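Local coordinates for seryl-tRNA synthetase (Pyrococcus horikoshii, PDB 2DQ0), which attaches serine to tRNA(Ser), and probably also to tRNA(Sec), in an ATP-dependent reaction that passes through a seryl-adenylate, at residues E321-N326 with H401-T406; L273-V278 with F308-P313; D205-K210 with E328-E333; E315-H320 with A352-D357. One frame throughout, in Å; residues are numbered along the deposited sequence.

In the fold
Followed from the N terminus, the chain first leaves helix 190-209 at 205-210, where contact 3 opens; that loop closes only at 328-333. Nested within it is contact 2, which pairs 273-278 with 308-313 in the central, largely antiparallel sheet. The chain then enters helix 316-333, which serves the other three contacts in turn: 315-320 opens contact 4, 321-326 opens contact 1, and 328-333 closes contact 3. Contact 4 closes at 352-357 on strand 354-362, and contact 1 last, at 401-406 on strand 398-406. Contacts 1, 3 and 4 therefore cross one another, so that one helix ties two strands of the catalytic sheet to the helix at 190-209.

Contact 1 (E321-N326 with H401-T406); sequences EKIIRN and HTLNST. With SSA (5'-O-(N-(L-seryl)-sulfamoyl)adenosine), chain G.
The strand of class II motif 3 carries this contact: Leu403, Asn404 and Ser405 pack against Ile323 of helix 316-333, with the seryl-adenylate analogue on the far side of the strand. Helix and strand segments run nearly parallel, at 12°, their axes 8.1 Å apart at closest approach. Ile323 does almost all the touching. Its CG1 branch lies between the backbone N and the carbonyl carbon (chi1 67°), which places CD1 against the strand, where it meets Ser405 CB at 3.5 Å. The same methyl lies 3.6 Å from Asn404 O and 4.1 Å from Leu403 CB, so one branch spans three consecutive residues. The contact is by van der Waals packing, with no hydrogen bond between helix and strand. Ser405 instead spends its hydroxyl along its own strand, OG donating to Thr406 O at 3.1 Å, with a weak second link to Ser373 O.

Alternation along the strand separates two jobs. Leu403 and Ser405 face the helix, while Asn404 points away from it, its OD1 lying 3.1 Å from CB of the bound analogue, close to Glu254 and Glu306. Thr406, a predicted serine-binding residue, holds the seryl group directly: its OG1, also hydrogen-bonded to Ser373 N, donates to the ligand hydroxyl OG at 2.8 Å.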
# COMPACT_ATOMS: atom_id res chain seq x y z
N GLU A 321 -12.00 -23.95 -14.11
CA GLU A 321 -12.68 -24.89 -13.27
C GLU A 321 -11.84 -25.33 -12.07
O GLU A 321 -12.39 -25.65 -11.02
CB GLU A 321 -13.10 -26.08 -14.13
CG GLU A 321 -14.46 -26.59 -13.79
CD GLU A 321 -15.53 -25.53 -13.88
OE1 GLU A 321 -15.73 -24.97 -14.99
OE2 GLU A 321 -16.18 -25.26 -12.84
N LYS A 322 -10.52 -25.35 -12.21
CA LYS A 322 -9.68 -25.78 -11.09
C LYS A 322 -9.48 -24.69 -10.03
O LYS A 322 -9.51 -24.98 -8.82
CB LYS A 322 -8.30 -26.23 -11.56
CG LYS A 322 -8.26 -27.45 -12.44
CD LYS A 322 -6.79 -27.74 -12.78
CE LYS A 322 -6.64 -28.75 -13.90
NZ LYS A 322 -5.25 -28.78 -14.43
N ILE A 323 -9.27 -23.44 -10.46
CA ILE A 323 -9.06 -22.40 -9.48
C ILE A 323 -10.26 -22.16 -8.59
O ILE A 323 -10.09 -21.97 -7.37
CB ILE A 323 -8.57 -21.08 -10.12
CG1 ILE A 323 -9.66 -20.45 -10.98
CG2 ILE A 323 -7.31 -21.33 -10.93
CD1 ILE A 323 -9.12 -19.30 -11.82
N ILE A 324 -11.47 -22.19 -9.15
CA ILE A 324 -12.66 -22.00 -8.31
C ILE A 324 -12.74 -23.14 -7.27
O ILE A 324 -13.16 -22.91 -6.13
CB ILE A 324 -13.98 -21.95 -9.15
CG1 ILE A 324 -15.18 -21.65 -8.24
CG2 ILE A 324 -14.22 -23.27 -9.86
CD1 ILE A 324 -15.18 -20.29 -7.58
N ARG A 325 -12.32 -24.34 -7.65
CA ARG A 325 -12.35 -25.48 -6.74
C ARG A 325 -11.27 -25.28 -5.70
O ARG A 325 -11.39 -25.72 -4.54
CB ARG A 325 -12.10 -26.79 -7.48
CG ARG A 325 -13.11 -27.12 -8.57
CD ARG A 325 -14.36 -27.81 -8.03
NE ARG A 325 -15.35 -28.07 -9.07
CZ ARG A 325 -16.51 -28.69 -8.85
NH1 ARG A 325 -16.83 -29.09 -7.61
NH2 ARG A 325 -17.36 -28.89 -9.85
N ASN A 326 -10.18 -24.63 -6.10
CA ASN A 326 -9.09 -24.38 -5.17
C ASN A 326 -9.59 -23.46 -4.09
O ASN A 326 -9.27 -23.67 -2.92
CB ASN A 326 -7.89 -23.75 -5.89
CG ASN A 326 -7.09 -24.76 -6.70
OD1 ASN A 326 -6.20 -24.40 -7.45
ND2 ASN A 326 -7.42 -26.04 -6.55
N HIS A 401 -3.87 -17.35 -22.53
CA HIS A 401 -5.13 -17.07 -21.86
C HIS A 401 -4.75 -16.78 -20.42
O HIS A 401 -3.81 -17.37 -19.89
CB HIS A 401 -6.10 -18.25 -21.94
CG HIS A 401 -6.97 -18.23 -23.15
ND1 HIS A 401 -8.09 -19.03 -23.28
CD2 HIS A 401 -6.90 -17.49 -24.29
CE1 HIS A 401 -8.67 -18.77 -24.44
NE2 HIS A 401 -7.97 -17.84 -25.07
N THR A 402 -5.43 -15.84 -19.80
CA THR A 402 -5.13 -15.52 -18.41
C THR A 402 -6.34 -15.79 -17.56
O THR A 402 -7.48 -15.62 -18.00
CB THR A 402 -4.70 -14.04 -18.22
OG1 THR A 402 -5.78 -13.17 -18.58
CG2 THR A 402 -3.50 -13.73 -19.06
N LEU A 403 -6.09 -16.22 -16.33
CA LEU A 403 -7.16 -16.45 -15.39
C LEU A 403 -6.74 -15.95 -14.01
O LEU A 403 -5.55 -15.81 -13.72
CB LEU A 403 -7.50 -17.94 -15.31
CG LEU A 403 -8.18 -18.54 -16.54
CD1 LEU A 403 -7.12 -18.98 -17.55
CD2 LEU A 403 -9.01 -19.71 -16.11
N ASN A 404 -7.72 -15.64 -13.17
CA ASN A 404 -7.43 -15.20 -11.81
C ASN A 404 -8.57 -15.62 -10.91
O ASN A 404 -9.71 -15.83 -11.34
CB ASN A 404 -7.20 -13.68 -11.75
CG ASN A 404 -8.45 -12.89 -12.03
OD1 ASN A 404 -9.35 -12.80 -11.19
ND2 ASN A 404 -8.52 -12.29 -13.20
N SER A 405 -8.24 -15.76 -9.64
CA SER A 405 -9.23 -16.15 -8.68
C SER A 405 -8.76 -15.87 -7.28
O SER A 405 -7.58 -16.05 -6.94
CB SER A 405 -9.54 -17.64 -8.80
OG SER A 405 -10.47 -18.07 -7.81
N THR A 406 -9.69 -15.43 -6.47
CA THR A 406 -9.38 -15.18 -5.09
C THR A 406 -9.02 -16.52 -4.48
O THR A 406 -9.62 -17.54 -4.83
CB THR A 406 -10.63 -14.67 -4.34
OG1 THR A 406 -11.26 -13.64 -5.11
CG2 THR A 406 -10.25 -14.14 -2.96
N10 SSA G . -8.48 -10.40 -9.02
CA SSA G . -9.88 -10.82 -8.81
CB SSA G . -9.95 -12.17 -8.17
OG SSA G . -9.55 -12.15 -6.79
C9 SSA G . -10.67 -9.85 -7.93
O9 SSA G . -10.11 -8.92 -7.36
N8 SSA G . -11.99 -10.07 -7.83
S1 SSA G . -12.89 -9.14 -6.88
O1S SSA G . -12.79 -7.80 -7.44
O2S SSA G . -14.19 -9.80 -6.79
O5' SSA G . -12.16 -9.19 -5.49
C5' SSA G . -11.94 -10.43 -4.87
C4' SSA G . -12.48 -10.46 -3.47
O4' SSA G . -11.82 -9.47 -2.65
C3' SSA G . -13.95 -10.17 -3.27
O3' SSA G . -14.72 -11.31 -3.61
C2' SSA G . -13.96 -9.94 -1.77
O2' SSA G . -13.80 -11.11 -1.00
C1' SSA G . -12.71 -9.05 -1.62
N9 SSA G . -12.96 -7.63 -1.84
C8 SSA G . -13.15 -6.94 -3.02
N7 SSA G . -13.35 -5.66 -2.85
C5 SSA G . -13.29 -5.49 -1.47
C6 SSA G . -13.44 -4.35 -0.63
N6 SSA G . -13.68 -3.13 -1.10
N1 SSA G . -13.30 -4.52 0.72
C2 SSA G . -13.04 -5.76 1.19
N3 SSA G . -12.89 -6.91 0.49
C4 SSA G . -13.04 -6.70 -0.84

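Contact 2 (L273-V278 with F308-P313); sequences LLYVGV and FVYSRP
Antiparallel strand pairing joins Leu273-Tyr275 to Phe308-Tyr310 in the central sheet of the catalytic domain, next to strand 398-406. Leu273 with Tyr310 and Tyr275 with Phe308 are hydrogen-bonded pairs; Leu274 with Val309, between them, is a non-hydrogen-bonded pair. Four backbone bonds hold the ladder: Leu273 N reaches Tyr310 O at 3.0 Å and Tyr310 N returns to Leu273 O at 3.1 Å, while Tyr275 N meets Phe308 O at 2.9 Å and Phe308 N meets Tyr275 O at 2.7 Å.

The two faces differ. On one, Leu274 and Val309 lie side by side, CD2 against CG2 at 3.8 Å, and Trp319 of helix 316-333 covers both. The other is mainly aromatic, with Leu273 beside the rings. Tyr310 crosses the Tyr275 ring obliquely, presenting CE1 near the plane of that ring at its CE2 edge, 3.8 Å away, and Leu273 CD1 rests over one face of the Tyr310 ring, off toward its rim. Phe308 takes another course: with CG anti to its backbone N (chi1 -169°), its ring swings away from Tyr275 toward Thr402 and Asn404. Both tyrosine hydroxyls find partners outside the pair, Tyr275 OH at His261 NE2 and Tyr310 OH at Leu257 O. With an alanine at Tyr310, the edge of Tyr275 and the methyl of Leu273 would probably lose the ring they lean on, and Leu257 O its hydroxyl mate.

Strands 273-282 and 301-311, with the loop carrying the predicted ATP-binding residues Arg283 and Glu285, form motif 2 of the class II synthetases, two long antiparallel strands joined by a loop.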
# COMPACT_ATOMS: atom_id res chain seq x y z
N LEU A 273 1.81 -21.11 -16.43
CA LEU A 273 2.61 -20.41 -15.42
C LEU A 273 1.63 -20.22 -14.28
O LEU A 273 0.58 -19.61 -14.45
CB LEU A 273 3.07 -19.05 -15.94
CG LEU A 273 3.98 -19.03 -17.17
CD1 LEU A 273 4.41 -17.59 -17.46
CD2 LEU A 273 5.20 -19.88 -16.93
N LEU A 274 1.96 -20.76 -13.11
CA LEU A 274 1.06 -20.64 -11.98
C LEU A 274 1.56 -19.74 -10.85
O LEU A 274 2.57 -20.02 -10.19
CB LEU A 274 0.75 -22.03 -11.42
CG LEU A 274 0.35 -23.06 -12.50
CD1 LEU A 274 0.39 -24.43 -11.84
CD2 LEU A 274 -1.04 -22.76 -13.12
N TYR A 275 0.85 -18.64 -10.63
CA TYR A 275 1.24 -17.73 -9.58
C TYR A 275 0.21 -17.57 -8.47
O TYR A 275 -1.00 -17.56 -8.70
CB TYR A 275 1.55 -16.36 -10.18
CG TYR A 275 2.72 -16.38 -11.13
CD1 TYR A 275 4.01 -16.63 -10.67
CD2 TYR A 275 2.53 -16.12 -12.48
CE1 TYR A 275 5.09 -16.61 -11.54
CE2 TYR A 275 3.61 -16.09 -13.36
CZ TYR A 275 4.89 -16.34 -12.88
OH TYR A 275 5.94 -16.28 -13.75
N VAL A 276 0.71 -17.47 -7.26
CA VAL A 276 -0.14 -17.20 -6.12
C VAL A 276 0.50 -16.01 -5.41
O VAL A 276 1.54 -16.14 -4.77
CB VAL A 276 -0.26 -18.40 -5.16
CG1 VAL A 276 1.12 -19.01 -4.84
CG2 VAL A 276 -0.98 -17.95 -3.91
N GLY A 277 -0.11 -14.84 -5.56
CA GLY A 277 0.43 -13.65 -4.93
C GLY A 277 -0.29 -13.26 -3.65
O GLY A 277 -1.42 -13.70 -3.39
N VAL A 278 0.41 -12.46 -2.84
CA VAL A 278 -0.12 -11.93 -1.58
C VAL A 278 0.14 -10.45 -1.73
O VAL A 278 1.18 -10.05 -2.23
CB VAL A 278 0.69 -12.31 -0.31
CG1 VAL A 278 -0.20 -12.21 0.91
CG2 VAL A 278 1.30 -13.64 -0.46
N PHE A 308 -3.27 -16.72 -9.95
CA PHE A 308 -3.24 -16.18 -11.31
C PHE A 308 -2.62 -17.24 -12.21
O PHE A 308 -1.63 -17.88 -11.84
CB PHE A 308 -2.44 -14.90 -11.37
CG PHE A 308 -2.57 -14.16 -12.67
CD1 PHE A 308 -1.87 -14.57 -13.81
CD2 PHE A 308 -3.36 -13.00 -12.75
CE1 PHE A 308 -1.94 -13.84 -15.00
CE2 PHE A 308 -3.44 -12.26 -13.92
CZ PHE A 308 -2.73 -12.67 -15.06
N VAL A 309 -3.23 -17.41 -13.38
CA VAL A 309 -2.86 -18.42 -14.36
C VAL A 309 -2.68 -17.98 -15.81
O VAL A 309 -3.49 -17.22 -16.37
CB VAL A 309 -3.91 -19.55 -14.36
CG1 VAL A 309 -3.62 -20.55 -15.47
CG2 VAL A 309 -3.91 -20.25 -13.02
N TYR A 310 -1.60 -18.47 -16.41
CA TYR A 310 -1.30 -18.22 -17.82
C TYR A 310 -1.39 -19.61 -18.40
O TYR A 310 -0.64 -20.49 -17.98
CB TYR A 310 0.14 -17.74 -18.03
CG TYR A 310 0.46 -16.34 -17.58
CD1 TYR A 310 0.69 -16.05 -16.23
CD2 TYR A 310 0.62 -15.32 -18.51
CE1 TYR A 310 1.08 -14.77 -15.82
CE2 TYR A 310 1.01 -14.03 -18.11
CZ TYR A 310 1.24 -13.77 -16.77
OH TYR A 310 1.64 -12.51 -16.38
N SER A 311 -2.30 -19.83 -19.34
CA SER A 311 -2.42 -21.15 -19.95
C SER A 311 -2.58 -21.09 -21.47
O SER A 311 -2.66 -20.01 -22.08
CB SER A 311 -3.61 -21.92 -19.36
OG SER A 311 -4.82 -21.54 -19.98
N ARG A 312 -2.60 -22.27 -22.08
CA ARG A 312 -2.81 -22.36 -23.52
C ARG A 312 -4.30 -22.14 -23.66
O ARG A 312 -5.09 -22.59 -22.83
CB ARG A 312 -2.47 -23.77 -24.02
CG ARG A 312 -1.10 -24.25 -23.62
CD ARG A 312 -0.92 -25.74 -23.87
NE ARG A 312 0.49 -26.02 -24.10
CZ ARG A 312 1.13 -25.69 -25.22
NH1 ARG A 312 0.48 -25.09 -26.22
NH2 ARG A 312 2.44 -25.90 -25.32
N PRO A 313 -4.72 -21.45 -24.72
CA PRO A 313 -6.15 -21.22 -24.91
C PRO A 313 -6.98 -22.51 -24.75
O PRO A 313 -8.10 -22.48 -24.21
CB PRO A 313 -6.21 -20.65 -26.32
CG PRO A 313 -4.96 -19.81 -26.36
CD PRO A 313 -3.92 -20.71 -25.71

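Contact 3 (D205-K210 with E328-E333); sequences DRLIEK and EELFQE
Leu330, set against the base of Arg206 and against Leu207, forms the inner part of this helix-helix contact, and the ion pairs Arg206-Glu333 and Lys210-Glu329 lie along its outer side. The segments cross at 135° with axes 11.5 Å apart, so long side chains must bridge the space between them. In the inner part, the aliphatic base of Arg206 slides past Leu330 in the opposite direction, CB lying 4.0 Å from CD2. Leu330 turns its other methyl, CD1, toward Leu207 CD2 at 4.5 Å, a looser apolar touch.

The two-point polar link is Arg206 with Glu333. Arg206 bends at chi2 (63°) and again at chi3 to bring its guanidinium side-on to the carboxylate. NE donates to OE1 at 2.8 Å and NH2 to OE2 at 2.6 Å, one nitrogen to each oxygen, both on the syn side. The two flat groups are twisted 43° apart, and neither bond is straight; even so, a two-point grip restricts rotation of both ends, as a single bond would not.

The second pair is slacker. Lys210, just past the end of its helix, extends toward Glu329 in a weak salt bridge, but the position of its NZ is doubtful. All four charged residues are partly exposed; the buried residues here are Leu207 and Leu330.

Around the pair, Phe202 from an earlier turn of helix 190-209 packs on Leu330 and Glu333, Ala407 beyond strand 398-406 also touches Leu330, and the loop residue Val433 lies against Arg206 and Glu333. Ile208 packs on Ile194 of the second subunit, while Phe331 of the other helix packs on Val371 and Val372 of strand 367-376.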
# COMPACT_ATOMS: atom_id res chain seq x y z
N ASP A 205 0.03 -21.52 1.71
CA ASP A 205 0.54 -22.89 1.82
C ASP A 205 -0.15 -23.87 0.88
O ASP A 205 0.49 -24.62 0.14
CB ASP A 205 0.39 -23.38 3.27
CG ASP A 205 1.51 -22.88 4.17
OD1 ASP A 205 2.47 -22.23 3.69
OD2 ASP A 205 1.43 -23.13 5.39
N ARG A 206 -1.47 -23.85 0.91
CA ARG A 206 -2.22 -24.75 0.08
C ARG A 206 -1.99 -24.57 -1.42
O ARG A 206 -1.83 -25.55 -2.13
CB ARG A 206 -3.70 -24.63 0.40
CG ARG A 206 -4.31 -25.92 0.86
CD ARG A 206 -3.67 -26.36 2.15
NE ARG A 206 -4.61 -27.11 2.97
CZ ARG A 206 -4.40 -27.39 4.25
NH1 ARG A 206 -3.27 -26.99 4.86
NH2 ARG A 206 -5.33 -28.04 4.95
N LEU A 207 -1.97 -23.33 -1.91
CA LEU A 207 -1.74 -23.12 -3.33
C LEU A 207 -0.33 -23.57 -3.67
O LEU A 207 -0.09 -24.12 -4.76
CB LEU A 207 -1.93 -21.66 -3.73
CG LEU A 207 -3.36 -21.29 -4.15
CD1 LEU A 207 -3.69 -22.00 -5.45
CD2 LEU A 207 -4.36 -21.66 -3.08
N ILE A 208 0.61 -23.34 -2.75
CA ILE A 208 1.99 -23.78 -2.97
C ILE A 208 2.04 -25.31 -3.10
O ILE A 208 2.72 -25.83 -3.97
CB ILE A 208 2.92 -23.35 -1.83
CG1 ILE A 208 3.21 -21.86 -1.94
CG2 ILE A 208 4.22 -24.10 -1.92
CD1 ILE A 208 4.16 -21.38 -0.86
N GLU A 209 1.32 -26.02 -2.25
CA GLU A 209 1.32 -27.47 -2.38
C GLU A 209 0.77 -27.88 -3.76
O GLU A 209 1.18 -28.88 -4.32
CB GLU A 209 0.45 -28.13 -1.29
CG GLU A 209 0.76 -27.72 0.13
CD GLU A 209 -0.31 -28.18 1.12
OE1 GLU A 209 -0.23 -27.81 2.31
OE2 GLU A 209 -1.23 -28.93 0.70
N LYS A 210 -0.17 -27.10 -4.31
CA LYS A 210 -0.74 -27.44 -5.61
C LYS A 210 0.12 -26.99 -6.78
O LYS A 210 -0.34 -27.00 -7.92
CB LYS A 210 -2.13 -26.83 -5.77
CG LYS A 210 -3.17 -27.40 -4.81
CD LYS A 210 -4.56 -26.87 -5.10
CE LYS A 210 -5.59 -27.74 -4.42
NZ LYS A 210 -6.97 -27.19 -4.52
N GLU A 328 -12.83 -23.07 -3.27
CA GLU A 328 -13.86 -23.83 -2.54
C GLU A 328 -13.26 -24.69 -1.44
O GLU A 328 -13.84 -24.80 -0.36
CB GLU A 328 -14.65 -24.75 -3.49
CG GLU A 328 -15.57 -24.03 -4.43
CD GLU A 328 -16.41 -24.96 -5.27
OE1 GLU A 328 -17.22 -25.71 -4.69
OE2 GLU A 328 -16.26 -24.92 -6.51
N GLU A 329 -12.10 -25.30 -1.71
CA GLU A 329 -11.46 -26.16 -0.72
C GLU A 329 -11.08 -25.40 0.52
O GLU A 329 -11.25 -25.90 1.64
CB GLU A 329 -10.21 -26.81 -1.29
CG GLU A 329 -10.47 -28.06 -2.11
CD GLU A 329 -9.18 -28.63 -2.70
OE1 GLU A 329 -8.19 -28.74 -1.95
OE2 GLU A 329 -9.16 -28.97 -3.91
N LEU A 330 -10.56 -24.19 0.33
CA LEU A 330 -10.15 -23.38 1.47
C LEU A 330 -11.31 -23.10 2.39
O LEU A 330 -11.20 -23.28 3.61
CB LEU A 330 -9.52 -22.07 1.01
CG LEU A 330 -8.22 -22.26 0.25
CD1 LEU A 330 -7.75 -20.92 -0.28
CD2 LEU A 330 -7.18 -22.90 1.16
N PHE A 331 -12.42 -22.65 1.83
CA PHE A 331 -13.57 -22.34 2.66
C PHE A 331 -14.19 -23.57 3.30
O PHE A 331 -14.78 -23.48 4.37
CB PHE A 331 -14.57 -21.50 1.89
CG PHE A 331 -14.11 -20.07 1.72
CD1 PHE A 331 -14.49 -19.09 2.65
CD2 PHE A 331 -13.20 -19.73 0.68
CE1 PHE A 331 -13.98 -17.78 2.56
CE2 PHE A 331 -12.68 -18.45 0.58
CZ PHE A 331 -13.07 -17.45 1.53
N GLN A 332 -14.05 -24.72 2.66
CA GLN A 332 -14.56 -25.94 3.27
C GLN A 332 -13.69 -26.25 4.50
O GLN A 332 -14.22 -26.56 5.58
CB GLN A 332 -14.56 -27.10 2.29
CG GLN A 332 -15.55 -26.91 1.17
CD GLN A 332 -15.47 -28.00 0.13
OE1 GLN A 332 -16.12 -27.92 -0.92
NE2 GLN A 332 -14.68 -29.02 0.40
N GLU A 333 -12.36 -26.14 4.38
CA GLU A 333 -11.50 -26.40 5.54
C GLU A 333 -11.79 -25.37 6.65
O GLU A 333 -11.72 -25.68 7.85
CB GLU A 333 -10.02 -26.37 5.14
CG GLU A 333 -9.66 -27.43 4.08
CD GLU A 333 -8.20 -27.87 4.12
OE1 GLU A 333 -7.40 -27.46 3.25
OE2 GLU A 333 -7.85 -28.65 5.04

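Contact 4 (E315-H320 with A352-D357)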
# COMPACT_ATOMS: atom_id res chain seq x y z
N GLU A 315 -6.46 -24.89 -22.77
CA GLU A 315 -6.43 -25.38 -21.38
C GLU A 315 -7.13 -24.45 -20.35
O GLU A 315 -7.37 -24.84 -19.20
CB GLU A 315 -4.97 -25.56 -20.95
CG GLU A 315 -4.19 -26.62 -21.69
CD GLU A 315 -4.77 -28.01 -21.46
OE1 GLU A 315 -5.19 -28.29 -20.32
OE2 GLU A 315 -4.78 -28.82 -22.41
N SER A 316 -7.47 -23.23 -20.78
CA SER A 316 -8.04 -22.24 -19.89
C SER A 316 -9.33 -22.59 -19.18
O SER A 316 -9.45 -22.40 -17.96
CB SER A 316 -8.16 -20.89 -20.61
OG SER A 316 -9.14 -20.94 -21.62
N TRP A 317 -10.30 -23.12 -19.93
CA TRP A 317 -11.56 -23.49 -19.31
C TRP A 317 -11.35 -24.57 -18.26
O TRP A 317 -12.05 -24.60 -17.24
CB TRP A 317 -12.57 -23.92 -20.37
CG TRP A 317 -12.96 -22.78 -21.22
CD1 TRP A 317 -12.58 -22.55 -22.51
CD2 TRP A 317 -13.63 -21.59 -20.79
NE1 TRP A 317 -12.96 -21.29 -22.91
CE2 TRP A 317 -13.61 -20.68 -21.87
CE3 TRP A 317 -14.25 -21.21 -19.59
CZ2 TRP A 317 -14.18 -19.41 -21.79
CZ3 TRP A 317 -14.82 -19.93 -19.51
CH2 TRP A 317 -14.78 -19.05 -20.61
N GLU A 318 -10.38 -25.44 -18.48
CA GLU A 318 -10.14 -26.47 -17.49
C GLU A 318 -9.52 -25.82 -16.25
O GLU A 318 -9.82 -26.20 -15.11
CB GLU A 318 -9.21 -27.52 -18.05
CG GLU A 318 -9.21 -28.81 -17.26
CD GLU A 318 -8.14 -29.76 -17.73
OE1 GLU A 318 -7.85 -29.75 -18.95
OE2 GLU A 318 -7.61 -30.51 -16.88
N TRP A 319 -8.65 -24.84 -16.47
CA TRP A 319 -8.01 -24.13 -15.37
C TRP A 319 -9.03 -23.35 -14.56
O TRP A 319 -9.02 -23.37 -13.32
CB TRP A 319 -6.92 -23.19 -15.89
CG TRP A 319 -5.61 -23.89 -15.88
CD1 TRP A 319 -4.87 -24.28 -16.97
CD2 TRP A 319 -4.97 -24.46 -14.73
NE1 TRP A 319 -3.83 -25.08 -16.57
CE2 TRP A 319 -3.87 -25.21 -15.20
CE3 TRP A 319 -5.24 -24.42 -13.35
CZ2 TRP A 319 -3.02 -25.92 -14.34
CZ3 TRP A 319 -4.40 -25.13 -12.49
CH2 TRP A 319 -3.30 -25.87 -12.99
N HIS A 320 -9.91 -22.67 -15.28
CA HIS A 320 -10.97 -21.88 -14.66
C HIS A 320 -11.65 -22.77 -13.65
O HIS A 320 -11.84 -22.43 -12.48
CB HIS A 320 -12.00 -21.47 -15.72
CG HIS A 320 -13.06 -20.54 -15.20
ND1 HIS A 320 -14.23 -20.29 -15.87
CD2 HIS A 320 -13.10 -19.77 -14.08
CE1 HIS A 320 -14.94 -19.40 -15.20
NE2 HIS A 320 -14.28 -19.07 -14.11
N ALA A 352 -13.82 -10.54 -17.82
CA ALA A 352 -14.10 -11.96 -17.92
C ALA A 352 -15.00 -12.43 -19.04
O ALA A 352 -15.86 -11.70 -19.53
CB ALA A 352 -14.64 -12.46 -16.58
N ALA A 353 -14.78 -13.67 -19.44
CA ALA A 353 -15.61 -14.32 -20.44
C ALA A 353 -16.66 -15.10 -19.65
O ALA A 353 -17.80 -15.24 -20.08
CB ALA A 353 -14.78 -15.29 -21.28
N LYS A 354 -16.26 -15.60 -18.49
CA LYS A 354 -17.13 -16.35 -17.59
C LYS A 354 -16.59 -16.18 -16.17
O LYS A 354 -15.36 -16.12 -15.97
CB LYS A 354 -17.16 -17.84 -17.96
CG LYS A 354 -18.05 -18.67 -17.06
CD LYS A 354 -18.10 -20.12 -17.48
CE LYS A 354 -19.13 -20.91 -16.70
NZ LYS A 354 -19.21 -22.31 -17.22
N LYS A 355 -17.48 -16.09 -15.19
CA LYS A 355 -17.05 -15.89 -13.82
C LYS A 355 -17.85 -16.66 -12.77
O LYS A 355 -19.08 -16.72 -12.84
CB LYS A 355 -17.08 -14.40 -13.51
CG LYS A 355 -16.74 -14.03 -12.07
CD LYS A 355 -16.06 -12.66 -11.98
CE LYS A 355 -16.93 -11.51 -12.43
NZ LYS A 355 -16.09 -10.30 -12.76
N TYR A 356 -17.14 -17.25 -11.81
CA TYR A 356 -17.78 -17.97 -10.72
C TYR A 356 -17.46 -17.21 -9.43
O TYR A 356 -16.34 -16.75 -9.24
CB TYR A 356 -17.24 -19.38 -10.57
CG TYR A 356 -17.62 -20.34 -11.66
CD1 TYR A 356 -16.66 -21.17 -12.23
CD2 TYR A 356 -18.94 -20.48 -12.08
CE1 TYR A 356 -17.00 -22.12 -13.18
CE2 TYR A 356 -19.29 -21.43 -13.05
CZ TYR A 356 -18.31 -22.24 -13.59
OH TYR A 356 -18.63 -23.20 -14.52
N ASP A 357 -18.45 -17.07 -8.56
CA ASP A 357 -18.26 -16.40 -7.28
C ASP A 357 -18.58 -17.36 -6.14
O ASP A 357 -19.45 -18.23 -6.26
CB ASP A 357 -19.19 -15.20 -7.13
CG ASP A 357 -18.68 -13.95 -7.83
OD1 ASP A 357 -17.78 -14.04 -8.68
OD2 ASP A 357 -19.22 -12.86 -7.53
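Ring stacking and apolar edge contacts hold the start of helix 316-333, through Trp317 and His320, against Ala353, Lys354 and Tyr356, while the polar ends bond to other partners. In the stack, the imidazole of His320 and the ring of Tyr356 form an offset pair, centroids 4.9 Å apart and planes inclined by 21°. Tyr356 CD1 sits over a face of the imidazole, 3.7 Å from NE2. His320 reaches this place because its CG stands opposite the backbone N (chi1 -174°), sending the ring out from the helix toward the strand.

Apolar contacts come next. Trp317 offers the edge of its six-membered ring, CH2 meeting Ala353 CB at 3.8 Å and CZ3 meeting Lys354 CB at 3.5 Å. The extended Lys354 chain passes His320 at about a right angle, its CG lying at the imidazole edge, 3.7 Å from CE1.

No hydrogen bond joins the two segments. His320 NE2 is bonded to Ala374 O, which helps set the rotation of the ring. Lys354 NZ donates to Tyr356 OH at 2.9 Å and is also bonded to Ser113 OG. Were Tyr356 a valine, the face of His320 would probably be left without its stacking partner and Lys354 NZ without one of its oxygens.

Strand 354-362 turns Lys355 away from this helix, to the side of Ser373 and the bound seryl-adenylate analogue, in keeping with the class II catalytic fold: an antiparallel sheet backed by a helix, with the active site on its other face.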